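Local coordinates for receptor-like protein kinase ANXUR1 (Arabidopsis thaliana, PDB 6FIG) that acts as a receptor-like protein kinase in plant reproduction, with a malectin-like ectodomain that probably senses signals outside the cell, at residues D16-K21 with D197-Q202; D71-L76 with E163-A168; S83-L88 with F152-E157; T307-T312 with M328-A333. All blocks are in the same frame, centred on the assembly; numbering follows the deposited sequence. Where two conformers were deposited one is given.

Contact 1. Residues D16-K21 with D197-Q202; sequences DQDKKK and DIPGSQ. With EDO (1,2-ethanediol), chain J.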
loop_
_atom_site.group_PDB
_atom_site.type_symbol
_atom_site.label_atom_id
_atom_site.label_comp_id
_atom_site.label_asym_id
_atom_site.label_seq_id
_atom_site.Cartn_x
_atom_site.Cartn_y
_atom_site.Cartn_z
ATOM N N ASP A 16 4.205 13.441 -2.703
ATOM C CA ASP A 16 4.507 13.832 -4.090
ATOM C C ASP A 16 3.252 13.854 -5.000
ATOM O O ASP A 16 2.128 13.668 -4.525
ATOM C CB ASP A 16 5.655 12.981 -4.657
ATOM C CG ASP A 16 5.289 11.508 -4.863
ATOM O OD1 ASP A 16 4.084 11.183 -4.965
ATOM O OD2 ASP A 16 6.236 10.679 -4.912
ATOM N N GLN A 17 3.462 14.088 -6.293
ATOM C CA GLN A 17 2.369 14.197 -7.286
ATOM C C GLN A 17 1.627 12.876 -7.525
ATOM O O GLN A 17 0.513 12.878 -8.029
ATOM C CB GLN A 17 2.900 14.749 -8.632
ATOM C CG GLN A 17 3.478 13.737 -9.633
ATOM C CD GLN A 17 4.634 12.869 -9.122
ATOM O OE1 GLN A 17 5.290 13.179 -8.113
ATOM N NE2 GLN A 17 4.902 11.778 -9.835
ATOM N N ASP A 18 2.254 11.758 -7.169
ATOM C CA ASP A 18 1.644 10.437 -7.335
ATOM C C ASP A 18 1.150 9.877 -5.998
ATOM O O ASP A 18 1.040 8.656 -5.833
ATOM C CB ASP A 18 2.656 9.493 -7.978
ATOM C CG ASP A 18 2.010 8.251 -8.592
ATOM O OD1 ASP A 18 0.858 8.346 -9.085
ATOM O OD2 ASP A 18 2.675 7.193 -8.577
ATOM N N LYS A 19 0.908 10.784 -5.048
ATOM C CA LYS A 19 0.344 10.494 -3.729
ATOM C C LYS A 19 1.197 9.593 -2.819
ATOM O O LYS A 19 0.692 9.087 -1.816
ATOM C CB LYS A 19 -1.093 9.958 -3.863
ATOM C CG LYS A 19 -2.047 10.929 -4.548
ATOM C CD LYS A 19 -3.495 10.518 -4.322
ATOM C CE LYS A 19 -4.433 11.082 -5.382
ATOM N NZ LYS A 19 -4.461 12.570 -5.371
ATOM N N LYS A 20 2.479 9.432 -3.135
ATOM C CA LYS A 20 3.387 8.691 -2.275
ATOM C C LYS A 20 3.685 9.556 -1.049
ATOM O O LYS A 20 3.967 10.743 -1.204
ATOM C CB LYS A 20 4.690 8.386 -3.000
ATOM C CG LYS A 20 5.705 7.582 -2.196
ATOM C CD LYS A 20 6.956 7.294 -3.019
ATOM C CE LYS A 20 6.758 6.136 -3.984
ATOM N NZ LYS A 20 7.007 4.805 -3.382
ATOM N N LYS A 21 3.584 8.959 0.139
ATOM C CA LYS A 21 3.866 9.667 1.386
ATOM C C LYS A 21 5.345 9.552 1.702
ATOM O O LYS A 21 5.932 8.478 1.594
ATOM C CB LYS A 21 3.039 9.121 2.548
ATOM C CG LYS A 21 1.563 9.470 2.458
ATOM C CD LYS A 21 0.781 8.917 3.647
ATOM C CE LYS A 21 -0.638 8.538 3.262
ATOM N NZ LYS A 21 -0.692 7.413 2.291
ATOM N N ASP A 197 2.988 5.332 -19.971
ATOM C CA ASP A 197 3.635 5.238 -18.675
ATOM C C ASP A 197 2.632 4.749 -17.626
ATOM O O ASP A 197 1.489 5.233 -17.558
ATOM C CB ASP A 197 4.151 6.598 -18.186
ATOM C CG ASP A 197 5.312 7.167 -19.011
ATOM O OD1 ASP A 197 5.900 6.493 -19.888
ATOM O OD2 ASP A 197 5.640 8.358 -18.756
ATOM N N ILE A 198 3.078 3.815 -16.797
ATOM C CA ILE A 198 2.330 3.375 -15.634
ATOM C C ILE A 198 3.031 3.971 -14.406
ATOM O O ILE A 198 4.172 3.582 -14.131
ATOM C CB ILE A 198 2.328 1.842 -15.502
ATOM C CG1 ILE A 198 1.740 1.188 -16.751
ATOM C CG2 ILE A 198 1.529 1.424 -14.272
ATOM C CD1 ILE A 198 1.861 -0.323 -16.771
ATOM N N PRO A 199 2.353 4.876 -13.667
ATOM C CA PRO A 199 2.948 5.475 -12.464
ATOM C C PRO A 199 3.028 4.444 -11.347
ATOM O O PRO A 199 2.283 3.455 -11.351
ATOM C CB PRO A 199 1.973 6.588 -12.095
ATOM C CG PRO A 199 0.656 6.075 -12.571
ATOM C CD PRO A 199 0.937 5.277 -13.819
ATOM N N GLY A 200 3.934 4.676 -10.404
ATOM C CA GLY A 200 4.114 3.770 -9.262
ATOM C C GLY A 200 2.836 3.490 -8.484
ATOM O O GLY A 200 2.610 2.377 -8.008
ATOM N N SER A 201 1.945 4.469 -8.400
ATOM C CA SER A 201 0.669 4.268 -7.722
ATOM C C SER A 201 -0.203 3.170 -8.342
ATOM O O SER A 201 -1.120 2.676 -7.709
ATOM C CB SER A 201 -0.111 5.589 -7.671
ATOM O OG SER A 201 -0.442 6.002 -8.989
ATOM N N GLN A 202 0.033 2.826 -9.604
ATOM C CA GLN A 202 -0.730 1.786 -10.283
ATOM C C GLN A 202 0.024 0.456 -10.402
ATOM O O GLN A 202 -0.492 -0.500 -10.965
ATOM C CB GLN A 202 -1.153 2.287 -11.665
ATOM C CG GLN A 202 -2.235 3.355 -11.578
ATOM C CD GLN A 202 -3.569 2.770 -11.124
ATOM O OE1 GLN A 202 -3.974 1.685 -11.577
ATOM N NE2 GLN A 202 -4.251 3.469 -10.243
HETATM C C1 EDO J . 5.926 7.248 5.047
HETATM O O1 EDO J . 6.560 8.337 4.370
HETATM C C2 EDO J . 6.818 6.039 4.824
HETATM O O2 EDO J . 8.164 6.330 5.200
#

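Contact 2. Residues D71-L76 with E163-A168; sequences DKRHLL and ELFDTA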
loop_
_atom_site.group_PDB
_atom_site.type_symbol
_atom_site.label_atom_id
_atom_site.label_comp_id
_atom_site.label_asym_id
_atom_site.label_seq_id
_atom_site.Cartn_x
_atom_site.Cartn_y
_atom_site.Cartn_z
ATOM N N ASP A 71 15.749 -11.999 6.151
ATOM C CA ASP A 71 15.497 -13.106 5.255
ATOM C C ASP A 71 14.733 -12.691 3.991
ATOM O O ASP A 71 14.355 -13.551 3.212
ATOM C CB ASP A 71 14.741 -14.222 5.994
ATOM C CG ASP A 71 13.388 -13.776 6.523
ATOM O OD1 ASP A 71 13.198 -12.578 6.824
ATOM O OD2 ASP A 71 12.525 -14.651 6.687
ATOM N N LYS A 72 14.511 -11.388 3.800
ATOM C CA LYS A 72 13.713 -10.886 2.688
ATOM C C LYS A 72 14.543 -10.032 1.743
ATOM O O LYS A 72 15.534 -9.396 2.134
ATOM C CB LYS A 72 12.520 -10.052 3.191
ATOM C CG LYS A 72 11.600 -10.774 4.163
ATOM C CD LYS A 72 10.860 -11.935 3.536
ATOM C CE LYS A 72 9.996 -12.650 4.571
ATOM N NZ LYS A 72 9.151 -13.705 3.971
ATOM N N ARG A 73 14.112 -10.016 0.489
ATOM C CA ARG A 73 14.687 -9.172 -0.535
ATOM C C ARG A 73 14.092 -7.767 -0.415
ATOM O O ARG A 73 12.948 -7.624 0.048
ATOM C CB ARG A 73 14.371 -9.815 -1.902
ATOM C CG ARG A 73 14.842 -9.070 -3.118
ATOM C CD ARG A 73 14.733 -9.885 -4.390
ATOM N NE ARG A 73 15.776 -10.891 -4.521
ATOM C CZ ARG A 73 17.014 -10.664 -4.965
ATOM N NH1 ARG A 73 17.420 -9.448 -5.290
ATOM N NH2 ARG A 73 17.869 -11.685 -5.051
ATOM N N HIS A 74 14.885 -6.755 -0.776
ATOM C CA HIS A 74 14.435 -5.351 -0.748
ATOM C C HIS A 74 14.719 -4.605 -1.998
ATOM O O HIS A 74 15.767 -4.802 -2.631
ATOM C CB HIS A 74 15.084 -4.608 0.421
ATOM C CG HIS A 74 14.661 -5.141 1.730
ATOM N ND1 HIS A 74 15.235 -6.264 2.282
ATOM C CD2 HIS A 74 13.658 -4.770 2.559
ATOM C CE1 HIS A 74 14.605 -6.557 3.406
ATOM N NE2 HIS A 74 13.636 -5.670 3.592
ATOM N N LEU A 75 13.787 -3.734 -2.371
ATOM C CA LEU A 75 14.087 -2.663 -3.290
ATOM C C LEU A 75 14.678 -1.496 -2.519
ATOM O O LEU A 75 14.183 -1.136 -1.435
ATOM C CB LEU A 75 12.848 -2.149 -4.010
ATOM C CG LEU A 75 12.267 -2.950 -5.121
ATOM C CD1 LEU A 75 10.999 -2.309 -5.666
ATOM C CD2 LEU A 75 13.260 -3.203 -6.254
ATOM N N LEU A 76 15.750 -0.932 -3.052
ATOM C CA LEU A 76 16.358 0.281 -2.522
ATOM C C LEU A 76 16.363 1.277 -3.638
ATOM O O LEU A 76 16.897 0.983 -4.731
ATOM C CB LEU A 76 17.776 0.020 -2.035
ATOM C CG LEU A 76 18.629 1.247 -1.707
ATOM C CD1 LEU A 76 18.086 1.980 -0.483
ATOM C CD2 LEU A 76 20.073 0.845 -1.443
ATOM N N GLU A 163 10.595 -12.563 -3.813
ATOM C CA GLU A 163 11.683 -13.119 -4.615
ATOM C C GLU A 163 11.228 -13.296 -6.054
ATOM O O GLU A 163 10.784 -14.364 -6.456
ATOM C CB GLU A 163 12.154 -14.446 -4.023
ATOM C CG GLU A 163 12.782 -14.281 -2.654
ATOM C CD GLU A 163 14.180 -13.673 -2.671
ATOM O OE1 GLU A 163 14.752 -13.377 -3.744
ATOM O OE2 GLU A 163 14.720 -13.504 -1.560
ATOM N N LEU A 164 11.344 -12.228 -6.825
ATOM C CA LEU A 164 10.803 -12.205 -8.177
ATOM C C LEU A 164 11.822 -12.648 -9.219
ATOM O O LEU A 164 11.510 -12.611 -10.411
ATOM C CB LEU A 164 10.297 -10.817 -8.522
ATOM C CG LEU A 164 9.085 -10.397 -7.668
ATOM C CD1 LEU A 164 8.649 -9.010 -8.111
ATOM C CD2 LEU A 164 7.953 -11.388 -7.755
ATOM N N PHE A 165 13.019 -13.063 -8.775
ATOM C CA PHE A 165 14.123 -13.428 -9.670
ATOM C C PHE A 165 14.496 -14.878 -9.456
ATOM O O PHE A 165 14.538 -15.367 -8.340
ATOM C CB PHE A 165 15.338 -12.541 -9.401
ATOM C CG PHE A 165 15.029 -11.072 -9.529
ATOM C CD1 PHE A 165 14.844 -10.511 -10.782
ATOM C CD2 PHE A 165 14.834 -10.289 -8.405
ATOM C CE1 PHE A 165 14.539 -9.150 -10.917
ATOM C CE2 PHE A 165 14.533 -8.942 -8.520
ATOM C CZ PHE A 165 14.369 -8.368 -9.778
ATOM N N ASP A 166 14.744 -15.580 -10.545
ATOM C CA ASP A 166 15.227 -16.953 -10.474
ATOM C C ASP A 166 16.283 -17.090 -11.580
ATOM O O ASP A 166 17.121 -16.187 -11.732
ATOM C CB ASP A 166 14.060 -17.935 -10.603
ATOM C CG ASP A 166 14.432 -19.332 -10.163
ATOM O OD1 ASP A 166 14.976 -19.483 -9.040
ATOM O OD2 ASP A 166 14.179 -20.277 -10.929
ATOM N N THR A 167 16.236 -18.135 -12.394
ATOM C CA THR A 167 17.262 -18.337 -13.396
ATOM C C THR A 167 16.927 -17.600 -14.688
ATOM O O THR A 167 15.765 -17.295 -14.979
ATOM C CB THR A 167 17.500 -19.832 -13.678
ATOM O OG1 THR A 167 16.319 -20.405 -14.244
ATOM C CG2 THR A 167 17.851 -20.565 -12.430
ATOM N N ALA A 168 17.965 -17.329 -15.468
ATOM C CA ALA A 168 17.840 -16.704 -16.776
ATOM C C ALA A 168 18.637 -17.521 -17.776
ATOM O O ALA A 168 19.718 -18.006 -17.450
ATOM C CB ALA A 168 18.377 -15.282 -16.725
HETATM O O HOH W 1 13.662 -14.456 0.639
#

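Contact 3. Residues S83-L88 with F152-E157; sequences STYTGL and FINGIE. With CA (calcium ion), chain I.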
loop_
_atom_site.group_PDB
_atom_site.type_symbol
_atom_site.label_atom_id
_atom_site.label_comp_id
_atom_site.label_asym_id
_atom_site.label_seq_id
_atom_site.Cartn_x
_atom_site.Cartn_y
_atom_site.Cartn_z
ATOM N N SER A 83 21.983 20.156 -8.045
ATOM C CA SER A 83 21.720 21.602 -8.019
ATOM C C SER A 83 22.727 22.235 -7.067
ATOM O O SER A 83 23.580 21.542 -6.510
ATOM C CB SER A 83 20.296 21.886 -7.528
ATOM O OG SER A 83 19.974 23.264 -7.622
ATOM N N THR A 84 22.632 23.542 -6.877
ATOM C CA THR A 84 23.501 24.216 -5.918
ATOM C C THR A 84 22.868 24.089 -4.537
ATOM O O THR A 84 21.743 24.536 -4.316
ATOM C CB THR A 84 23.751 25.682 -6.302
ATOM O OG1 THR A 84 24.337 25.717 -7.609
ATOM C CG2 THR A 84 24.710 26.362 -5.317
ATOM N N TYR A 85 23.592 23.438 -3.630
ATOM C CA TYR A 85 23.185 23.280 -2.241
ATOM C C TYR A 85 24.231 23.967 -1.375
ATOM O O TYR A 85 25.427 23.696 -1.539
ATOM C CB TYR A 85 23.142 21.814 -1.891
ATOM C CG TYR A 85 22.092 21.039 -2.656
ATOM C CD1 TYR A 85 20.736 21.187 -2.355
ATOM C CD2 TYR A 85 22.452 20.141 -3.643
ATOM C CE1 TYR A 85 19.769 20.478 -3.033
ATOM C CE2 TYR A 85 21.489 19.410 -4.334
ATOM C CZ TYR A 85 20.151 19.583 -4.022
ATOM O OH TYR A 85 19.199 18.838 -4.699
ATOM N N THR A 86 23.768 24.838 -0.474
ATOM C CA THR A 86 24.618 25.548 0.511
ATOM C C THR A 86 25.888 26.157 -0.103
ATOM O O THR A 86 26.974 26.099 0.483
ATOM C CB THR A 86 24.935 24.628 1.715
ATOM O OG1 THR A 86 25.617 23.439 1.280
ATOM C CG2 THR A 86 23.631 24.193 2.381
ATOM N N GLY A 87 25.732 26.747 -1.290
ATOM C CA GLY A 87 26.839 27.369 -2.019
ATOM C C GLY A 87 27.873 26.440 -2.645
ATOM O O GLY A 87 28.845 26.920 -3.226
ATOM N N LEU A 88 27.681 25.121 -2.556
ATOM C CA LEU A 88 28.666 24.179 -3.084
ATOM C C LEU A 88 28.485 24.019 -4.591
ATOM O O LEU A 88 27.388 24.172 -5.095
ATOM C CB LEU A 88 28.557 22.816 -2.394
ATOM C CG LEU A 88 28.852 22.767 -0.895
ATOM C CD1 LEU A 88 28.517 21.395 -0.339
ATOM C CD2 LEU A 88 30.312 23.124 -0.622
ATOM N N PHE A 152 25.652 13.789 -1.587
ATOM C CA PHE A 152 24.325 14.307 -1.292
ATOM C C PHE A 152 23.306 13.255 -1.625
ATOM O O PHE A 152 23.589 12.297 -2.363
ATOM C CB PHE A 152 24.035 15.627 -2.043
ATOM C CG PHE A 152 23.777 15.463 -3.506
ATOM C CD1 PHE A 152 24.822 15.220 -4.393
ATOM C CD2 PHE A 152 22.485 15.530 -4.012
ATOM C CE1 PHE A 152 24.584 15.047 -5.748
ATOM C CE2 PHE A 152 22.239 15.361 -5.363
ATOM C CZ PHE A 152 23.283 15.115 -6.234
ATOM N N ILE A 153 22.122 13.429 -1.059
ATOM C CA ILE A 153 21.005 12.508 -1.301
ATOM C C ILE A 153 19.717 13.307 -1.113
ATOM O O ILE A 153 19.610 14.111 -0.185
ATOM C CB ILE A 153 21.081 11.287 -0.337
ATOM C CG1 ILE A 153 19.950 10.272 -0.585
ATOM C CG2 ILE A 153 21.113 11.724 1.129
ATOM C CD1 ILE A 153 20.050 9.521 -1.903
ATOM N N ASN A 154 18.744 13.094 -1.993
ATOM C CA ASN A 154 17.443 13.767 -1.869
ATOM C C ASN A 154 16.350 12.880 -1.302
ATOM O O ASN A 154 15.463 13.352 -0.577
ATOM C CB ASN A 154 17.009 14.321 -3.209
ATOM C CG ASN A 154 18.002 15.314 -3.758
ATOM O OD1 ASN A 154 18.939 14.927 -4.449
ATOM N ND2 ASN A 154 17.820 16.591 -3.431
ATOM N N GLY A 155 16.428 11.588 -1.599
ATOM C CA GLY A 155 15.430 10.644 -1.140
ATOM C C GLY A 155 15.954 9.231 -1.084
ATOM O O GLY A 155 16.812 8.842 -1.883
ATOM N N ILE A 156 15.430 8.475 -0.132
ATOM C CA ILE A 156 15.756 7.051 0.014
ATOM C C ILE A 156 14.464 6.270 0.206
ATOM O O ILE A 156 13.676 6.625 1.059
ATOM C CB ILE A 156 16.705 6.795 1.207
ATOM C CG1 ILE A 156 18.024 7.544 1.018
ATOM C CG2 ILE A 156 16.975 5.303 1.371
ATOM C CD1 ILE A 156 18.947 7.500 2.221
ATOM N N GLU A 157 14.246 5.209 -0.589
ATOM C CA GLU A 157 13.188 4.236 -0.286
ATOM C C GLU A 157 13.762 2.857 -0.061
ATOM O O GLU A 157 14.691 2.446 -0.756
ATOM C CB GLU A 157 12.131 4.116 -1.380
ATOM C CG GLU A 157 11.348 5.350 -1.705
ATOM C CD GLU A 157 10.203 4.989 -2.632
ATOM O OE1 GLU A 157 10.401 5.058 -3.852
ATOM O OE2 GLU A 157 9.140 4.581 -2.115
HETATM CA CA CA I . 14.556 15.515 -0.009
#

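Contact 4. Residues T307-T312 with M328-A333; sequences TAQADT and MYKDYA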
loop_
_atom_site.group_PDB
_atom_site.type_symbol
_atom_site.label_atom_id
_atom_site.label_comp_id
_atom_site.label_asym_id
_atom_site.label_seq_id
_atom_site.Cartn_x
_atom_site.Cartn_y
_atom_site.Cartn_z
ATOM N N THR A 307 21.267 -15.393 -30.597
ATOM C CA THR A 307 19.953 -16.043 -30.604
ATOM C C THR A 307 19.418 -16.225 -29.194
ATOM O O THR A 307 20.059 -16.867 -28.354
ATOM C CB THR A 307 20.026 -17.405 -31.357
ATOM O OG1 THR A 307 20.272 -17.168 -32.743
ATOM C CG2 THR A 307 18.721 -18.192 -31.225
ATOM N N ALA A 308 18.254 -15.632 -28.920
ATOM C CA ALA A 308 17.509 -15.882 -27.702
ATOM C C ALA A 308 16.397 -16.920 -27.922
ATOM O O ALA A 308 16.220 -17.831 -27.109
ATOM C CB ALA A 308 16.942 -14.583 -27.165
ATOM N N GLN A 309 15.633 -16.767 -29.007
ATOM C CA GLN A 309 14.679 -17.793 -29.451
ATOM C C GLN A 309 14.730 -17.762 -30.935
ATOM O O GLN A 309 14.422 -16.726 -31.542
ATOM C CB GLN A 309 13.234 -17.462 -29.104
ATOM C CG GLN A 309 12.812 -17.480 -27.689
ATOM C CD GLN A 309 13.026 -18.764 -26.900
ATOM O OE1 GLN A 309 13.060 -19.879 -27.386
ATOM N NE2 GLN A 309 13.143 -18.575 -25.634
ATOM N N ALA A 310 15.110 -18.865 -31.556
ATOM C CA ALA A 310 15.114 -18.900 -32.997
ATOM C C ALA A 310 15.202 -20.330 -33.460
ATOM O O ALA A 310 14.914 -21.237 -32.666
ATOM C CB ALA A 310 16.247 -18.036 -33.551
ATOM N N ASP A 311 15.557 -20.533 -34.728
ATOM C CA ASP A 311 15.771 -21.869 -35.270
ATOM C C ASP A 311 14.476 -22.676 -35.090
ATOM O O ASP A 311 13.412 -22.185 -35.469
ATOM C CB ASP A 311 17.026 -22.488 -34.620
ATOM C CG ASP A 311 18.243 -21.562 -34.714
ATOM O OD1 ASP A 311 18.575 -21.136 -35.844
ATOM O OD2 ASP A 311 18.862 -21.263 -33.677
ATOM N N THR A 312 14.539 -23.874 -34.506
ATOM C CA THR A 312 13.339 -24.705 -34.339
ATOM C C THR A 312 12.576 -24.412 -33.047
ATOM O O THR A 312 11.555 -25.047 -32.782
ATOM C CB THR A 312 13.689 -26.215 -34.391
ATOM O OG1 THR A 312 14.533 -26.546 -33.275
ATOM C CG2 THR A 312 14.384 -26.547 -35.689
ATOM N N MET A 328 2.873 -13.906 -19.071
ATOM C CA MET A 328 4.090 -14.642 -18.757
ATOM C C MET A 328 5.273 -13.729 -18.934
ATOM O O MET A 328 5.171 -12.620 -19.471
ATOM C CB MET A 328 4.252 -15.842 -19.696
ATOM C CG MET A 328 4.348 -15.423 -21.147
ATOM S SD MET A 328 5.016 -16.684 -22.262
ATOM C CE MET A 328 6.731 -16.687 -21.772
ATOM N N TYR A 329 6.422 -14.229 -18.520
ATOM C CA TYR A 329 7.670 -13.582 -18.839
ATOM C C TYR A 329 8.731 -14.634 -19.106
ATOM O O TYR A 329 8.592 -15.803 -18.708
ATOM C CB TYR A 329 8.105 -12.637 -17.705
ATOM C CG TYR A 329 8.443 -13.362 -16.438
ATOM C CD1 TYR A 329 7.454 -13.680 -15.524
ATOM C CD2 TYR A 329 9.751 -13.765 -16.171
ATOM C CE1 TYR A 329 7.736 -14.381 -14.366
ATOM C CE2 TYR A 329 10.059 -14.460 -15.009
ATOM C CZ TYR A 329 9.047 -14.741 -14.097
ATOM O OH TYR A 329 9.284 -15.440 -12.940
ATOM N N LYS A 330 9.782 -14.214 -19.789
ATOM C CA LYS A 330 10.944 -15.051 -19.964
ATOM C C LYS A 330 12.187 -14.229 -19.704
ATOM O O LYS A 330 12.302 -13.124 -20.197
ATOM C CB LYS A 330 11.019 -15.641 -21.355
ATOM C CG LYS A 330 11.984 -16.829 -21.385
ATOM C CD LYS A 330 11.480 -17.946 -22.289
ATOM C CE LYS A 330 12.310 -19.207 -22.115
ATOM N NZ LYS A 330 13.686 -19.087 -22.668
ATOM N N ASP A 331 13.104 -14.802 -18.931
ATOM C CA ASP A 331 14.369 -14.141 -18.609
ATOM C C ASP A 331 15.530 -14.685 -19.460
ATOM O O ASP A 331 15.742 -15.891 -19.557
ATOM C CB ASP A 331 14.714 -14.351 -17.130
ATOM C CG ASP A 331 13.853 -13.552 -16.205
ATOM O OD1 ASP A 331 13.181 -12.599 -16.613
ATOM O OD2 ASP A 331 13.921 -13.868 -14.989
ATOM N N TYR A 332 16.301 -13.765 -20.022
ATOM C CA TYR A 332 17.512 -14.096 -20.788
ATOM C C TYR A 332 18.685 -13.328 -20.203
ATOM O O TYR A 332 18.511 -12.190 -19.777
ATOM C CB TYR A 332 17.334 -13.665 -22.242
ATOM C CG TYR A 332 16.143 -14.291 -22.928
ATOM C CD1 TYR A 332 16.243 -15.543 -23.512
ATOM C CD2 TYR A 332 14.923 -13.631 -22.974
ATOM C CE1 TYR A 332 15.144 -16.127 -24.143
ATOM C CE2 TYR A 332 13.827 -14.202 -23.609
ATOM C CZ TYR A 332 13.951 -15.437 -24.189
ATOM O OH TYR A 332 12.839 -15.964 -24.792
ATOM N N ALA A 333 19.854 -13.938 -20.199
ATOM C CA ALA A 333 21.062 -13.314 -19.658
ATOM C C ALA A 333 22.124 -13.143 -20.733
ATOM O O ALA A 333 22.311 -14.017 -21.595
ATOM C CB ALA A 333 21.614 -14.127 -18.497
#

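Contact 1. Residues D16-K21 with D197-Q202
Asp-18 reaches across to Ser-201 and is the side chain that carries this contact. Its CB points at the 197-202 segment but meets none of its atoms closely. CG, set opposite the backbone N (chi1 -162°), brings the carboxylate up against the serine, 3.5 Å from Ser-201 CB. At the tip the two oxygens divide the work. OD1 accepts the hydroxyl of Ser-201, with OG 2.7 Å away, while OD2 accepts the backbone N-H of the same residue, Ser-201 N lying at 2.8 Å (N-H...O 149°). Both donors come on the syn side of their oxygen, some 25° out of the carboxylate plane, so a single residue grips the carboxylate at both ends and limits its rotation. Pro-199 adds an apolar flank, its CB 3.6 Å from Asp-18 OD2.

Asp-18 is itself positioned by Asp-16, whose OD1 accepts from Asp-18 N, an Asx turn, at 2.9 Å and from Lys-20 N at 3.0 Å. These two donors arrive from opposite faces of the Asp-16 carboxylate. The backbone from Asp-16 to Lys-19 forms a type I turn, and Lys-20 comes just after it.

The 16-21 loop links strands 14-15 and 21-24, whereas 197-202, ending in the short 3-10 segment 200-202, lies between strands 185-192 and 212-213. Ile-198 packs on helix 247-250 and shares backbone hydrogen bonding with Trp-211; Lys-20 runs to Glu-157 of strand 151-161, and Lys-21 packs on Gly-205 of the second subunit.

Contact 2. Residues D71-L76 with E163-A168
Arg-73 and Glu-163 form a salt bridge through one nearly straight hydrogen bond, NE to OE1, 2.8 Å long with an N-H...O angle of 167°. The oxygen lies in the guanidinium plane at its edge; NE, for its part, meets OE1 from above the carboxylate plane, and the two flat groups stand almost perpendicular (86°). The bend of the arginine at chi3 (-76°) turns NE toward the glutamate. The other carboxylate oxygen, Glu-163 OE2, accepts from a water at 2.6 Å, which also donates to Asp-71 O at 2.8 Å. Beyond the two segments, Arg-73 NH1 bonds Ser-127 OG, and NH2 bonds the carbonyl oxygens of Lys-181 and Ala-183, so this buried cation is held from several directions.

The 71-76 segment leads into strand 73-80, which runs antiparallel to both 122-128 and 151-161 in the beta-rich malectin-like fold. Glu-163 and Phe-165 belong to the link that follows strand 151-161 and leads into strand 167-170, parallel to 327-336.

Packing is supplied by Phe-165. Phe-165 CD2 sits 3.8 Å above one face of the Arg-73 guanidinium, offset toward the rim, with the ring steeply tilted to that plane; the phenylalanine thus offers an edge and not a stacked face. The same CD2 lies 4.0 Å from Arg-73 CD. Further out, the Phe-165 ring meets Phe-370 edge-to-face, and Arg-73 also touches Met-161 of strand 151-161.

Contact 3. Residues S83-L88 with F152-E157
Hydrogen bonding joins Asn-154 to Tyr-85: ND2 donates to the phenol OH over 2.9 Å at an N-H...O angle of 161°. The oxygen lies close to the amide plane. With CG of Asn-154 opposite its own carbonyl carbon (chi1 -59°), the amide reaches the tyrosine while the carbonyl is left to the metal. Tyr-81 completes the network, its carbonyl oxygen bonding Tyr-85 OH and its backbone N bonding Asn-154 OD1. The two ends of the amide are therefore both engaged, which fixes which way round it sits. Tyr-85 also begins a type I' turn, closed by Leu-88 N to Tyr-85 O, 2.9 Å.

The backbone of Asn-154 serves the metal. Its carbonyl O binds a calcium ion at 2.4 Å, together with the carbonyl oxygens of Cys-8, Pro-51 and Thr-54 and with Ser-7 OG. Asn-154 and Gly-155 both face Tyr-79 of strand 73-80, a classic beta bulge in strand 151-161 of the malectin-like fold.

Apolar contact comes from Tyr-85 and Phe-152, whose side chains run roughly perpendicular to each other. The rings meet obliquely, their planes 36° apart and their centroids separated by 5.8 Å, with Tyr-85 CE2 and Phe-152 CD2 the nearest atoms at 4.0 Å. Both side chains also pack on Ile-57 of strand 54-58; Tyr-85 extends this to Ala-55 and to Ala-37 of strand 35-38, and Phe-152 to Ile-90 and Ser-93.

Contact 4. Residues T307-T312 with M328-A333
Ala-308 lays its methyl over one face of the Tyr-332 ring in a CH-pi contact. CB is 4.1 Å from the ring centroid and 23° off the normal, displaced toward the rim so that CE1 of Tyr-332 comes within 3.8 Å of Ala-308 CB. The backbone adds to this: Ala-308 O approaches Tyr-332 CE1 at 3.6 Å. The tyrosine projects from strand 327-336 toward the other segment.

Polar groups gather at the phenol end. The first torsion of Gln-309 sets CG opposite the carbonyl carbon and 3.3 Å from Tyr-332 OH; the bend at chi2 (-56°) then carries the amide to the edge of the ring, the two planes 66° apart. Lys-330 reaches in from the opposite direction and sets its ammonium beside the same amide, whose turn is doubtful in the model.

Among apolar neighbours, Ala-308 and Tyr-332 both touch Ile-303 of strand 299-303, while Trp-320 of helix 317-321 packs against Gln-309 and Lys-330.

Ala-308 and Gln-309 both face Ile-301, which makes a classic beta bulge where the chain turns a corner. Just before it, Thr-307 touches an N-acetylglucosamine of the glycan site that includes Asn-305, the two residues spaced as in an Asn-X-Thr glycosylation sequon.

How the contacts relate
Contacts 2 and 3 are buried, and each has a segment on one of two neighbouring strands, 73-80 for contact 2 and 151-161 for contact 3; they meet where Leu-76 packs on Ile-156 and Glu-157. Contacts 1 and 4 are only partly buried and lie on opposite sides of the chain's centre, about 32 Å apart between centres. Contact 1 nevertheless joins contact 3 through the Lys-20 to Glu-157 salt bridge, and contact 4 joins contact 2 where Ala-168 packs on Asp-331 and Ala-333 between neighbouring parallel strands. Their chemistry differs accordingly: a carboxylate clasp between loops, a buried ion pair, amide, phenol and calcium, and methyl-on-ring packing near a glycan.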